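PDB 1YLI: putative acyl-CoA thioester hydrolase HI0827 from Haemophilus influenzae, which hydrolyses acyl-coenzyme A thioesters with broad specificity, as a hexamer, and probably acts on long-chain fatty acyl-CoA. Local coordinates for residues Q11-L16 against Y81-K86; T20-S25 against K70-G75; W37-M42 against E64-I69; K93-V98 against V114-F119. One frame throughout, in Å; residues are numbered along the deposited sequence.

Interaction 1: residues Q11-L16 against Y81-K86; sequences QSKGVL and YGQCLK
The outermost strand of the antiparallel hot-dog sheet within this chain begins here, where Val15 and Leu16 join strand 77-87 beside Gly82 and Tyr81. Val15 and Gly82 form a hydrogen-bonded antiparallel pair. Val15 N donates to Gly82 O at 2.9 Å, and Gly82 N returns a bond of 2.9 Å to Val15 O. The Tyr81 ring is held between two side chains. Ser12 CB sits over the centre of one face, 3.9 Å from the ring centroid and only 4° off the normal. Leu16 CD1 covers the opposite face, nearer the rim, and lies 3.6 Å from Tyr81 CZ. CG of Leu16 points away from its backbone N (chi1 -180°), which carries CD1 over the ring. Gly14 O lies at the ring edge. Gly14 CA packs 3.5 Å from Gln83 CG; its positive phi of 96° suits a glycine. Water 1 connects the segments on the side of Gln83: it lies 2.8 Å from Lys13 O and accepts from Gln83 NE2 at 2.9 Å. Trp99 also meets the Tyr81 ring, nearly perpendicular to it. Leu16 packs on Leu16 of the second subunit. The pairing is that of the outermost strand of a hot-dog sheet, within this chain, with its antiparallel neighbour.

Interaction 2: residues T20-S25 against K70-G75; sequences TLAMPS and KPISVG. With COA (coenzyme A), chain E.
Ala22 O accepts a hydrogen bond from Gly75 N at 2.8 Å, with an N-H...O angle of 159°. This is the polar tie between the two segments; residues 21 to 24 and 72 to 75 run at 90° to each other. Ala22 CB points toward the loop and packs against Ser73 O at 3.6 Å. Ile72 CG2 is looser, 4.3 Å from Ala22 CB. Val74 CG1 approaches Pro24 CD at 3.9 Å, the two side chains crossing at about a right angle. Val74 chi1 of 171° sets CG1 against the proline ring, while CG2 reaches toward Met23 O. Leu21 CD2 adds a contact with Gly75 O at 3.6 Å. Here the end of strand 15-21 meets the loop that joins strands 58-67 and 77-87 of the hot-dog fold. The same loop borders the coenzyme A pocket: Pro71 CA lies 3.3 Å from O5P of the ligand, and Ile72 CD1 is 4.1 Å from its sulfur S1P. Farther out, Asp76 takes a hydrogen bond from Ser73 N, and Lys70 NZ forms a salt bridge with Glu110. Met23 and Val74 pack on Thr27 and Ala29 of the third subunit.

Interaction 3: residues W37-M42 against E64-I69; sequences WIMSQM and ESMNFI. With COA (coenzyme A), chain E.
Three methionines, Ile38 and Phe68 make this buried contact, and two of the sulfurs face each other: Met42 SD lies 3.9 Å from Met66 SD. The two chains slide past each other in opposite directions. The first torsion of Met66 (chi1 -131°) is off the usual staggered positions, and its chain bends at chi3. Met66 SD also touches Met39 CG at 4.1 Å. Met39 then carries its methyl on to Phe68, where Met39 CE is 3.5 Å from Phe68 CZ; these side chains cross at about a right angle. Ile38 CG2 comes to the edge of the same ring, near its plane, 4.0 Å from Phe68 CE1. The contact between the segments is apolar throughout. Asn67, Phe68 and Ile69 also bind coenzyme A. Asn67 OD1 accepts from the adenine amino group N6A at 2.7 Å, and Phe68 O accepts from N8P of the pantetheine arm at 3.0 Å. A weak bond runs from OAP to Ile69 O. C2P of the ligand also approaches the Phe68 ring. Met66 and Asn67 pair with an antiparallel strand of the fourth subunit, where the sheet runs on across the interface. Helix 35-54 lies against the sheet, with Ile38 and Met42 also touching Val98 of strand 91-101 and Met42 reaching Thr115 and Phe119 of strand 111-123.

Interaction 4: residues K93-V98 against V114-F119; sequences KIKVEV and VTDAVF
Asp116 OD2 is gripped by two groups: a salt bridge from Arg10 NH2 and a hydrogen bond of 3.2 Å from water 2. The same water accepts from Lys95 NZ at 2.9 Å, and so bridges the two strands. Lys95 NZ itself stays 4.1 Å from Asp116 OD1, beyond a salt bridge. The extended Lys95 chain crosses the Asp116 side chain obliquely and brings CE within 3.5 Å of Asp116 OD1. With Asp116 CG between backbone N and carbonyl carbon (chi1 58°), the carboxylate sits beside Lys95 CE. Glu97 lies alongside, pointing the same way, with the carboxylate planes 31° apart. Arg10 NH2 also makes a salt bridge to Glu97 OE2, which probably eases the repulsion of the two acids, while Glu97 OE1 accepts from Lys13 N. On this face Val118 CG2 packs 3.8 Å from Lys95 CB. Val96, Ala117 and Phe119 point to the other face, where Val96 CG2 meets Phe119 CD1 obliquely at 3.9 Å. Met42 of helix 35-54 and Met39 of the fourth subunit pack on the Phe119 side chain. Backbone bonds tie the strands. Phe119 N donates to Ile94 O at 2.8 Å, and Val96 pairs with Ala117 in both directions. Val114 touches coenzyme A. The strands run 163° apart in direction, as an antiparallel hairpin of the hot-dog sheet, 91-101 being its central strand, with one face turned to the helix.

Interactions 1 and 4 lie in neighbouring strands of one sheet, with centres about 8 Å apart. Lys13 N to Glu97 OE1 (2.8 Å) and Leu85 N to Lys93 O (2.8 Å) probably join them by hydrogen bonds. Interaction 3 sets the helix against this sheet, again about 8 Å from interaction 4 between centres. There Thr115 OG1 lies 2.6 Å from Asn67 O, a probable hydrogen bond. Interaction 2 is farther out, its centre about 22 Å from that of interaction 1. It meets interaction 3 at Ile72 and Ile38. Asn67 to Pro71, with Val114 of interaction 4, help form the coenzyme A pocket; the fourth subunit also binds this ligand.

Interaction 1: residues Q11-L16 against Y81-K86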
# COMPACT_ATOMS: atom_id res chain seq x y z
N GLN B 11 0.08 0.45 -34.13
CA GLN B 11 1.21 1.03 -33.38
C GLN B 11 0.65 2.02 -32.38
O GLN B 11 -0.39 2.62 -32.63
CB GLN B 11 2.20 1.75 -34.31
CG GLN B 11 2.66 0.95 -35.55
CD GLN B 11 3.43 1.81 -36.55
OE1 GLN B 11 3.87 2.92 -36.21
NE2 GLN B 11 3.59 1.33 -37.79
N SER B 12 1.31 2.17 -31.23
CA SER B 12 0.90 3.17 -30.21
C SER B 12 0.89 4.58 -30.77
O SER B 12 1.73 4.92 -31.59
CB SER B 12 1.79 3.10 -28.99
OG SER B 12 3.14 3.21 -29.37
N LYS B 13 -0.08 5.39 -30.36
CA LYS B 13 -0.16 6.77 -30.77
C LYS B 13 0.03 7.68 -29.57
O LYS B 13 -0.47 7.38 -28.47
CB LYS B 13 -1.52 7.06 -31.40
CG LYS B 13 -1.64 6.63 -32.85
CD LYS B 13 -3.05 7.03 -33.42
CE LYS B 13 -3.45 6.22 -34.69
NZ LYS B 13 -4.11 4.87 -34.42
N GLY B 14 0.73 8.80 -29.76
CA GLY B 14 0.92 9.75 -28.65
C GLY B 14 2.23 9.61 -27.89
O GLY B 14 3.18 8.95 -28.36
N VAL B 15 2.29 10.25 -26.72
CA VAL B 15 3.51 10.22 -25.88
C VAL B 15 3.33 9.27 -24.73
O VAL B 15 2.24 9.16 -24.21
CB VAL B 15 3.87 11.60 -25.24
CG1 VAL B 15 4.48 12.40 -26.23
CG2 VAL B 15 2.66 12.32 -24.65
N LEU B 16 4.43 8.62 -24.34
CA LEU B 16 4.39 7.72 -23.20
C LEU B 16 4.16 8.56 -21.94
O LEU B 16 4.90 9.50 -21.69
CB LEU B 16 5.69 6.93 -23.10
CG LEU B 16 5.61 5.99 -21.90
CD1 LEU B 16 4.75 4.76 -22.23
CD2 LEU B 16 6.97 5.57 -21.49
N TYR B 81 -0.22 5.71 -23.19
CA TYR B 81 0.16 6.73 -24.16
C TYR B 81 -0.96 7.76 -24.31
O TYR B 81 -2.10 7.39 -24.34
CB TYR B 81 0.43 6.08 -25.52
CG TYR B 81 1.72 5.32 -25.58
CD1 TYR B 81 1.79 4.01 -25.10
CD2 TYR B 81 2.88 5.89 -26.13
CE1 TYR B 81 2.98 3.28 -25.13
CE2 TYR B 81 4.10 5.17 -26.18
CZ TYR B 81 4.13 3.86 -25.65
OH TYR B 81 5.28 3.08 -25.67
N GLY B 82 -0.62 9.04 -24.47
CA GLY B 82 -1.62 10.11 -24.54
C GLY B 82 -1.47 10.98 -25.78
O GLY B 82 -0.35 11.26 -26.22
N GLN B 83 -2.60 11.40 -26.35
CA GLN B 83 -2.61 12.43 -27.41
C GLN B 83 -3.66 13.44 -27.04
O GLN B 83 -4.80 13.06 -26.75
CB GLN B 83 -3.03 11.89 -28.77
CG GLN B 83 -2.42 10.60 -29.26
CD GLN B 83 -3.39 9.92 -30.22
OE1 GLN B 83 -3.56 10.38 -31.34
NE2 GLN B 83 -4.06 8.82 -29.75
N CYS B 84 -3.31 14.71 -27.05
CA CYS B 84 -4.32 15.73 -26.81
C CYS B 84 -5.13 15.94 -28.10
O CYS B 84 -4.56 16.18 -29.18
CB CYS B 84 -3.66 17.01 -26.33
SG CYS B 84 -4.85 18.35 -26.20
N LEU B 85 -6.45 15.81 -28.00
CA LEU B 85 -7.32 15.90 -29.16
C LEU B 85 -8.04 17.23 -29.29
O LEU B 85 -8.46 17.62 -30.38
CB LEU B 85 -8.38 14.79 -29.12
CG LEU B 85 -7.89 13.35 -29.12
CD1 LEU B 85 -9.14 12.47 -29.25
CD2 LEU B 85 -6.89 13.09 -30.23
N LYS B 86 -8.20 17.92 -28.16
CA LYS B 86 -8.92 19.20 -28.17
C LYS B 86 -8.52 20.00 -26.94
O LYS B 86 -8.40 19.45 -25.84
CB LYS B 86 -10.42 18.95 -28.11
CG LYS B 86 -11.29 20.15 -28.37
CD LYS B 86 -12.48 20.13 -27.46
CE LYS B 86 -13.46 21.25 -27.83
NZ LYS B 86 -14.76 21.04 -27.11
O HOH W 1 -2.88 8.02 -27.26

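Interaction 2: residues T20-S25 against K70-G75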
# COMPACT_ATOMS: atom_id res chain seq x y z
N THR B 20 4.55 1.13 -16.20
CA THR B 20 4.27 0.61 -14.86
C THR B 20 4.27 -0.92 -14.89
O THR B 20 3.73 -1.50 -15.80
CB THR B 20 2.79 1.05 -14.45
OG1 THR B 20 2.60 2.46 -14.67
CG2 THR B 20 2.47 0.73 -12.97
N LEU B 21 4.85 -1.58 -13.90
CA LEU B 21 4.66 -3.03 -13.75
C LEU B 21 3.36 -3.31 -13.02
O LEU B 21 3.07 -2.66 -12.01
CB LEU B 21 5.81 -3.62 -12.94
CG LEU B 21 7.15 -3.69 -13.59
CD1 LEU B 21 8.24 -3.88 -12.49
CD2 LEU B 21 7.12 -4.83 -14.57
N ALA B 22 2.59 -4.28 -13.53
CA ALA B 22 1.38 -4.79 -12.85
C ALA B 22 1.86 -5.56 -11.64
O ALA B 22 2.54 -6.57 -11.77
CB ALA B 22 0.56 -5.72 -13.79
N MET B 23 1.51 -5.08 -10.44
CA MET B 23 2.03 -5.66 -9.19
C MET B 23 0.98 -6.44 -8.39
O MET B 23 -0.21 -6.25 -8.62
CB MET B 23 2.63 -4.55 -8.33
CG MET B 23 3.85 -3.87 -8.91
SD MET B 23 5.27 -4.94 -8.94
CE MET B 23 5.78 -4.95 -7.23
N PRO B 24 1.41 -7.36 -7.49
CA PRO B 24 0.44 -8.08 -6.62
C PRO B 24 -0.57 -7.15 -5.94
O PRO B 24 -1.74 -7.49 -5.84
CB PRO B 24 1.36 -8.74 -5.57
CG PRO B 24 2.57 -9.07 -6.36
CD PRO B 24 2.78 -7.84 -7.25
N SER B 25 -0.11 -5.97 -5.51
CA SER B 25 -0.97 -5.02 -4.78
C SER B 25 -1.91 -4.24 -5.69
O SER B 25 -2.71 -3.44 -5.21
CB SER B 25 -0.09 -4.03 -4.02
OG SER B 25 0.76 -3.34 -4.92
N LYS B 70 -8.18 -7.91 -23.95
CA LYS B 70 -7.29 -8.98 -23.55
C LYS B 70 -6.88 -8.76 -22.09
O LYS B 70 -6.74 -7.61 -21.67
CB LYS B 70 -6.03 -9.01 -24.45
CG LYS B 70 -6.25 -9.71 -25.81
CD LYS B 70 -4.97 -9.73 -26.69
CE LYS B 70 -3.88 -10.72 -26.12
NZ LYS B 70 -2.83 -11.20 -27.14
N PRO B 71 -6.72 -9.86 -21.31
CA PRO B 71 -6.34 -9.74 -19.90
C PRO B 71 -4.88 -9.32 -19.71
O PRO B 71 -4.10 -9.36 -20.67
CB PRO B 71 -6.58 -11.14 -19.36
CG PRO B 71 -6.48 -12.05 -20.58
CD PRO B 71 -6.93 -11.27 -21.72
N ILE B 72 -4.52 -8.89 -18.50
CA ILE B 72 -3.14 -8.55 -18.17
C ILE B 72 -2.78 -9.44 -16.98
O ILE B 72 -3.65 -9.68 -16.11
CB ILE B 72 -3.05 -7.08 -17.80
CG1 ILE B 72 -3.59 -6.22 -18.96
CG2 ILE B 72 -1.59 -6.68 -17.44
CD1 ILE B 72 -3.79 -4.73 -18.56
N SER B 73 -1.55 -9.97 -16.96
CA SER B 73 -1.04 -10.71 -15.81
C SER B 73 -0.16 -9.85 -14.91
O SER B 73 0.50 -8.92 -15.35
CB SER B 73 -0.17 -11.87 -16.27
OG SER B 73 -0.91 -12.82 -17.01
N VAL B 74 -0.16 -10.16 -13.62
CA VAL B 74 0.91 -9.67 -12.70
C VAL B 74 2.33 -9.91 -13.27
O VAL B 74 2.68 -11.02 -13.69
CB VAL B 74 0.74 -10.30 -11.30
CG1 VAL B 74 1.91 -10.02 -10.38
CG2 VAL B 74 -0.56 -9.72 -10.67
N GLY B 75 3.12 -8.84 -13.28
CA GLY B 75 4.47 -8.86 -13.80
C GLY B 75 4.55 -8.24 -15.18
O GLY B 75 5.65 -7.91 -15.62
N1A COA E . -19.32 -5.35 -24.69
C2A COA E . -20.34 -6.04 -24.07
N3A COA E . -20.35 -7.40 -24.13
C4A COA E . -19.35 -8.04 -24.77
C5A COA E . -18.33 -7.35 -25.40
C6A COA E . -18.31 -5.97 -25.34
N6A COA E . -17.43 -5.25 -26.02
N7A COA E . -17.51 -8.23 -25.98
C8A COA E . -17.98 -9.47 -25.71
N9A COA E . -19.13 -9.36 -24.97
C1B COA E . -19.96 -10.46 -24.45
C2B COA E . -20.44 -11.42 -25.53
O2B COA E . -21.53 -10.95 -26.28
C3B COA E . -20.76 -12.63 -24.68
O3B COA E . -21.97 -12.42 -23.98
P3B COA E . -22.95 -13.61 -23.52
O7A COA E . -23.77 -13.95 -24.75
O8A COA E . -23.86 -13.18 -22.42
O9A COA E . -22.18 -14.85 -23.16
C4B COA E . -19.66 -12.59 -23.63
O4B COA E . -19.18 -11.27 -23.62
C5B COA E . -18.53 -13.57 -23.94
O5B COA E . -18.16 -13.40 -25.30
P1A COA E . -17.26 -14.52 -25.97
O1A COA E . -17.45 -14.48 -27.47
O2A COA E . -17.56 -15.87 -25.36
O3A COA E . -15.75 -14.25 -25.50
P2A COA E . -14.78 -13.25 -26.26
O4A COA E . -15.74 -12.25 -26.87
O5A COA E . -13.90 -13.95 -27.28
O6A COA E . -13.92 -12.66 -25.04
CBP COA E . -13.45 -11.84 -22.86
CCP COA E . -14.53 -12.05 -23.91
CDP COA E . -14.02 -10.90 -21.79
CEP COA E . -13.17 -13.24 -22.31
CAP COA E . -12.19 -11.22 -23.52
OAP COA E . -12.65 -10.09 -24.23
C9P COA E . -11.18 -10.79 -22.47
O9P COA E . -10.48 -11.79 -21.76
N8P COA E . -11.03 -9.48 -22.23
C7P COA E . -10.21 -8.95 -21.14
C6P COA E . -10.98 -9.01 -19.83
C5P COA E . -10.12 -8.51 -18.69
O5P COA E . -9.20 -9.22 -18.26
N4P COA E . -10.48 -7.33 -18.18
C3P COA E . -9.85 -6.76 -17.01
C2P COA E . -9.17 -5.44 -17.34
S1P COA E . -7.80 -5.70 -18.47

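Interaction 3: residues W37-M42 against E64-I69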
# COMPACT_ATOMS: atom_id res chain seq x y z
N TRP B 37 -8.23 -0.90 -12.05
CA TRP B 37 -6.86 -0.48 -11.97
C TRP B 37 -6.38 0.12 -13.30
O TRP B 37 -5.68 1.14 -13.29
CB TRP B 37 -5.94 -1.63 -11.62
CG TRP B 37 -4.51 -1.17 -11.50
CD1 TRP B 37 -3.99 -0.37 -10.53
CD2 TRP B 37 -3.43 -1.49 -12.38
NE1 TRP B 37 -2.65 -0.16 -10.76
CE2 TRP B 37 -2.29 -0.83 -11.90
CE3 TRP B 37 -3.32 -2.28 -13.54
CZ2 TRP B 37 -1.03 -0.95 -12.50
CZ3 TRP B 37 -2.05 -2.40 -14.16
CH2 TRP B 37 -0.94 -1.73 -13.65
N ILE B 38 -6.72 -0.50 -14.42
CA ILE B 38 -6.35 0.07 -15.71
C ILE B 38 -6.96 1.45 -15.88
O ILE B 38 -6.30 2.39 -16.37
CB ILE B 38 -6.77 -0.87 -16.89
CG1 ILE B 38 -6.02 -2.19 -16.78
CG2 ILE B 38 -6.48 -0.24 -18.30
CD1 ILE B 38 -4.50 -2.04 -16.90
N MET B 39 -8.25 1.56 -15.54
CA MET B 39 -8.96 2.84 -15.61
C MET B 39 -8.24 3.92 -14.76
O MET B 39 -8.07 5.05 -15.21
CB MET B 39 -10.40 2.67 -15.12
CG MET B 39 -11.25 1.84 -16.05
SD MET B 39 -12.87 1.52 -15.30
CE MET B 39 -13.18 -0.15 -15.85
N SER B 40 -7.83 3.54 -13.55
CA SER B 40 -7.07 4.43 -12.69
C SER B 40 -5.76 4.94 -13.31
O SER B 40 -5.42 6.11 -13.20
CB SER B 40 -6.78 3.73 -11.34
OG SER B 40 -6.17 4.63 -10.44
N GLN B 41 -5.01 4.02 -13.91
CA GLN B 41 -3.73 4.34 -14.55
C GLN B 41 -3.93 5.29 -15.74
O GLN B 41 -3.14 6.21 -15.90
CB GLN B 41 -3.05 3.08 -15.07
CG GLN B 41 -2.50 2.18 -13.98
CD GLN B 41 -1.19 2.71 -13.46
OE1 GLN B 41 -0.21 2.83 -14.21
NE2 GLN B 41 -1.18 3.10 -12.20
N MET B 42 -5.00 5.05 -16.52
CA MET B 42 -5.35 5.92 -17.65
C MET B 42 -5.63 7.36 -17.23
O MET B 42 -5.15 8.30 -17.82
CB MET B 42 -6.59 5.39 -18.39
CG MET B 42 -6.34 4.03 -19.09
SD MET B 42 -7.87 3.32 -19.64
CE MET B 42 -7.92 4.12 -21.23
N GLU B 64 -15.07 8.53 -21.83
CA GLU B 64 -15.98 7.90 -22.80
C GLU B 64 -16.02 6.36 -22.54
O GLU B 64 -15.30 5.83 -21.67
CB GLU B 64 -15.63 8.36 -24.24
CG GLU B 64 -14.53 7.55 -24.86
CD GLU B 64 -13.96 8.17 -26.16
OE1 GLU B 64 -14.63 8.96 -26.89
OE2 GLU B 64 -12.76 7.83 -26.41
N SER B 65 -16.88 5.63 -23.24
CA SER B 65 -16.98 4.18 -23.02
C SER B 65 -15.66 3.49 -23.43
O SER B 65 -14.90 4.05 -24.24
CB SER B 65 -18.12 3.63 -23.86
OG SER B 65 -17.87 3.92 -25.20
N MET B 66 -15.42 2.28 -22.92
CA MET B 66 -14.17 1.55 -23.08
C MET B 66 -14.47 0.07 -23.20
O MET B 66 -15.34 -0.39 -22.49
CB MET B 66 -13.45 1.68 -21.72
CG MET B 66 -12.13 2.07 -21.81
SD MET B 66 -11.59 2.29 -20.11
CE MET B 66 -12.38 3.85 -19.67
N ASN B 67 -13.72 -0.71 -23.99
CA ASN B 67 -13.79 -2.22 -23.96
C ASN B 67 -12.40 -2.69 -23.58
O ASN B 67 -11.42 -2.01 -23.89
CB ASN B 67 -14.10 -2.86 -25.33
CG ASN B 67 -15.47 -2.51 -25.87
OD1 ASN B 67 -16.50 -2.82 -25.26
ND2 ASN B 67 -15.50 -1.91 -27.07
N PHE B 68 -12.30 -3.84 -22.91
CA PHE B 68 -10.98 -4.42 -22.54
C PHE B 68 -10.88 -5.71 -23.38
O PHE B 68 -11.63 -6.67 -23.15
CB PHE B 68 -10.88 -4.70 -21.01
CG PHE B 68 -11.09 -3.46 -20.16
CD1 PHE B 68 -10.04 -2.61 -19.88
CD2 PHE B 68 -12.36 -3.10 -19.73
CE1 PHE B 68 -10.23 -1.45 -19.12
CE2 PHE B 68 -12.57 -1.93 -19.00
CZ PHE B 68 -11.51 -1.10 -18.72
N ILE B 69 -9.96 -5.74 -24.34
CA ILE B 69 -9.96 -6.86 -25.27
C ILE B 69 -9.17 -8.10 -24.82
O ILE B 69 -9.48 -9.20 -25.26
CB ILE B 69 -9.50 -6.46 -26.69
CG1 ILE B 69 -8.04 -5.98 -26.70
CG2 ILE B 69 -10.47 -5.46 -27.32
CD1 ILE B 69 -7.30 -6.30 -28.05
N1A COA E . -19.32 -5.35 -24.69
C2A COA E . -20.34 -6.04 -24.07
N3A COA E . -20.35 -7.40 -24.13
C4A COA E . -19.35 -8.04 -24.77
C5A COA E . -18.33 -7.35 -25.40
C6A COA E . -18.31 -5.97 -25.34
N6A COA E . -17.43 -5.25 -26.02
N7A COA E . -17.51 -8.23 -25.98
C8A COA E . -17.98 -9.47 -25.71
N9A COA E . -19.13 -9.36 -24.97
C1B COA E . -19.96 -10.46 -24.45
C2B COA E . -20.44 -11.42 -25.53
O2B COA E . -21.53 -10.95 -26.28
C3B COA E . -20.76 -12.63 -24.68
O3B COA E . -21.97 -12.42 -23.98
P3B COA E . -22.95 -13.61 -23.52
O7A COA E . -23.77 -13.95 -24.75
O8A COA E . -23.86 -13.18 -22.42
O9A COA E . -22.18 -14.85 -23.16
C4B COA E . -19.66 -12.59 -23.63
O4B COA E . -19.18 -11.27 -23.62
C5B COA E . -18.53 -13.57 -23.94
O5B COA E . -18.16 -13.40 -25.30
P1A COA E . -17.26 -14.52 -25.97
O1A COA E . -17.45 -14.48 -27.47
O2A COA E . -17.56 -15.87 -25.36
O3A COA E . -15.75 -14.25 -25.50
P2A COA E . -14.78 -13.25 -26.26
O4A COA E . -15.74 -12.25 -26.87
O5A COA E . -13.90 -13.95 -27.28
O6A COA E . -13.92 -12.66 -25.04
CBP COA E . -13.45 -11.84 -22.86
CCP COA E . -14.53 -12.05 -23.91
CDP COA E . -14.02 -10.90 -21.79
CEP COA E . -13.17 -13.24 -22.31
CAP COA E . -12.19 -11.22 -23.52
OAP COA E . -12.65 -10.09 -24.23
C9P COA E . -11.18 -10.79 -22.47
O9P COA E . -10.48 -11.79 -21.76
N8P COA E . -11.03 -9.48 -22.23
C7P COA E . -10.21 -8.95 -21.14
C6P COA E . -10.98 -9.01 -19.83
C5P COA E . -10.12 -8.51 -18.69
O5P COA E . -9.20 -9.22 -18.26
N4P COA E . -10.48 -7.33 -18.18
C3P COA E . -9.85 -6.76 -17.01
C2P COA E . -9.17 -5.44 -17.34
S1P COA E . -7.80 -5.70 -18.47

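Interaction 4: residues K93-V98 against V114-F119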
# COMPACT_ATOMS: atom_id res chain seq x y z
N LYS B 93 -9.13 17.48 -23.91
CA LYS B 93 -9.48 16.10 -24.19
C LYS B 93 -8.20 15.35 -24.48
O LYS B 93 -7.42 15.78 -25.36
CB LYS B 93 -10.47 16.02 -25.35
CG LYS B 93 -11.87 16.42 -24.93
CD LYS B 93 -12.84 16.25 -26.06
CE LYS B 93 -14.25 16.66 -25.65
NZ LYS B 93 -14.78 15.71 -24.62
N ILE B 94 -7.95 14.29 -23.72
CA ILE B 94 -6.77 13.43 -23.95
C ILE B 94 -7.19 11.99 -24.25
O ILE B 94 -7.91 11.35 -23.45
CB ILE B 94 -5.76 13.50 -22.76
CG1 ILE B 94 -5.09 14.87 -22.73
CG2 ILE B 94 -4.63 12.44 -22.89
CD1 ILE B 94 -5.21 15.41 -21.42
N LYS B 95 -6.80 11.49 -25.42
CA LYS B 95 -6.97 10.05 -25.70
C LYS B 95 -5.81 9.24 -25.12
O LYS B 95 -4.66 9.53 -25.38
CB LYS B 95 -7.15 9.80 -27.19
CG LYS B 95 -7.49 8.39 -27.52
CD LYS B 95 -7.99 8.23 -28.93
CE LYS B 95 -8.54 6.81 -29.16
NZ LYS B 95 -8.87 6.65 -30.62
N VAL B 96 -6.14 8.21 -24.32
CA VAL B 96 -5.17 7.36 -23.66
C VAL B 96 -5.33 5.97 -24.22
O VAL B 96 -6.46 5.44 -24.28
CB VAL B 96 -5.37 7.29 -22.12
CG1 VAL B 96 -4.24 6.39 -21.44
CG2 VAL B 96 -5.39 8.73 -21.50
N GLU B 97 -4.22 5.42 -24.71
CA GLU B 97 -4.15 4.03 -25.18
C GLU B 97 -3.35 3.29 -24.14
O GLU B 97 -2.34 3.83 -23.66
CB GLU B 97 -3.39 3.95 -26.51
CG GLU B 97 -4.15 4.41 -27.73
CD GLU B 97 -3.38 4.21 -29.03
OE1 GLU B 97 -2.14 3.97 -29.00
OE2 GLU B 97 -4.03 4.30 -30.10
N VAL B 98 -3.79 2.08 -23.79
CA VAL B 98 -3.06 1.22 -22.86
C VAL B 98 -2.44 0.10 -23.64
O VAL B 98 -3.14 -0.64 -24.34
CB VAL B 98 -3.96 0.69 -21.74
CG1 VAL B 98 -3.17 -0.23 -20.73
CG2 VAL B 98 -4.51 1.85 -20.99
N VAL B 114 -4.68 -3.15 -24.93
CA VAL B 114 -5.77 -3.61 -24.06
C VAL B 114 -7.02 -2.78 -24.23
O VAL B 114 -8.13 -3.32 -24.42
CB VAL B 114 -5.32 -3.54 -22.59
CG1 VAL B 114 -6.46 -3.79 -21.62
CG2 VAL B 114 -4.28 -4.58 -22.40
N THR B 115 -6.84 -1.46 -24.19
CA THR B 115 -7.97 -0.54 -24.30
C THR B 115 -7.50 0.84 -24.73
O THR B 115 -6.31 1.11 -24.78
CB THR B 115 -8.75 -0.45 -22.97
OG1 THR B 115 -10.03 0.14 -23.23
CG2 THR B 115 -7.99 0.32 -21.87
N ASP B 116 -8.45 1.70 -25.05
CA ASP B 116 -8.20 3.15 -25.14
C ASP B 116 -9.48 3.92 -24.82
O ASP B 116 -10.59 3.35 -24.91
CB ASP B 116 -7.62 3.59 -26.52
CG ASP B 116 -8.52 3.22 -27.72
OD1 ASP B 116 -9.65 3.72 -27.82
OD2 ASP B 116 -8.07 2.48 -28.62
N ALA B 117 -9.33 5.19 -24.48
CA ALA B 117 -10.51 6.02 -24.22
C ALA B 117 -10.10 7.46 -24.08
O ALA B 117 -9.00 7.78 -23.65
CB ALA B 117 -11.25 5.55 -22.91
N VAL B 118 -11.03 8.32 -24.42
CA VAL B 118 -10.83 9.76 -24.28
C VAL B 118 -11.31 10.22 -22.92
O VAL B 118 -12.49 10.04 -22.54
CB VAL B 118 -11.53 10.53 -25.41
CG1 VAL B 118 -11.41 12.05 -25.23
CG2 VAL B 118 -10.89 10.14 -26.75
N PHE B 119 -10.40 10.89 -22.23
CA PHE B 119 -10.70 11.54 -20.98
C PHE B 119 -10.88 13.03 -21.20
O PHE B 119 -10.09 13.64 -21.94
CB PHE B 119 -9.55 11.31 -19.98
CG PHE B 119 -9.54 9.92 -19.39
CD1 PHE B 119 -9.09 8.84 -20.14
CD2 PHE B 119 -9.98 9.71 -18.11
CE1 PHE B 119 -9.10 7.54 -19.61
CE2 PHE B 119 -9.97 8.44 -17.58
CZ PHE B 119 -9.53 7.35 -18.33
O HOH W 2 -9.31 3.88 -31.20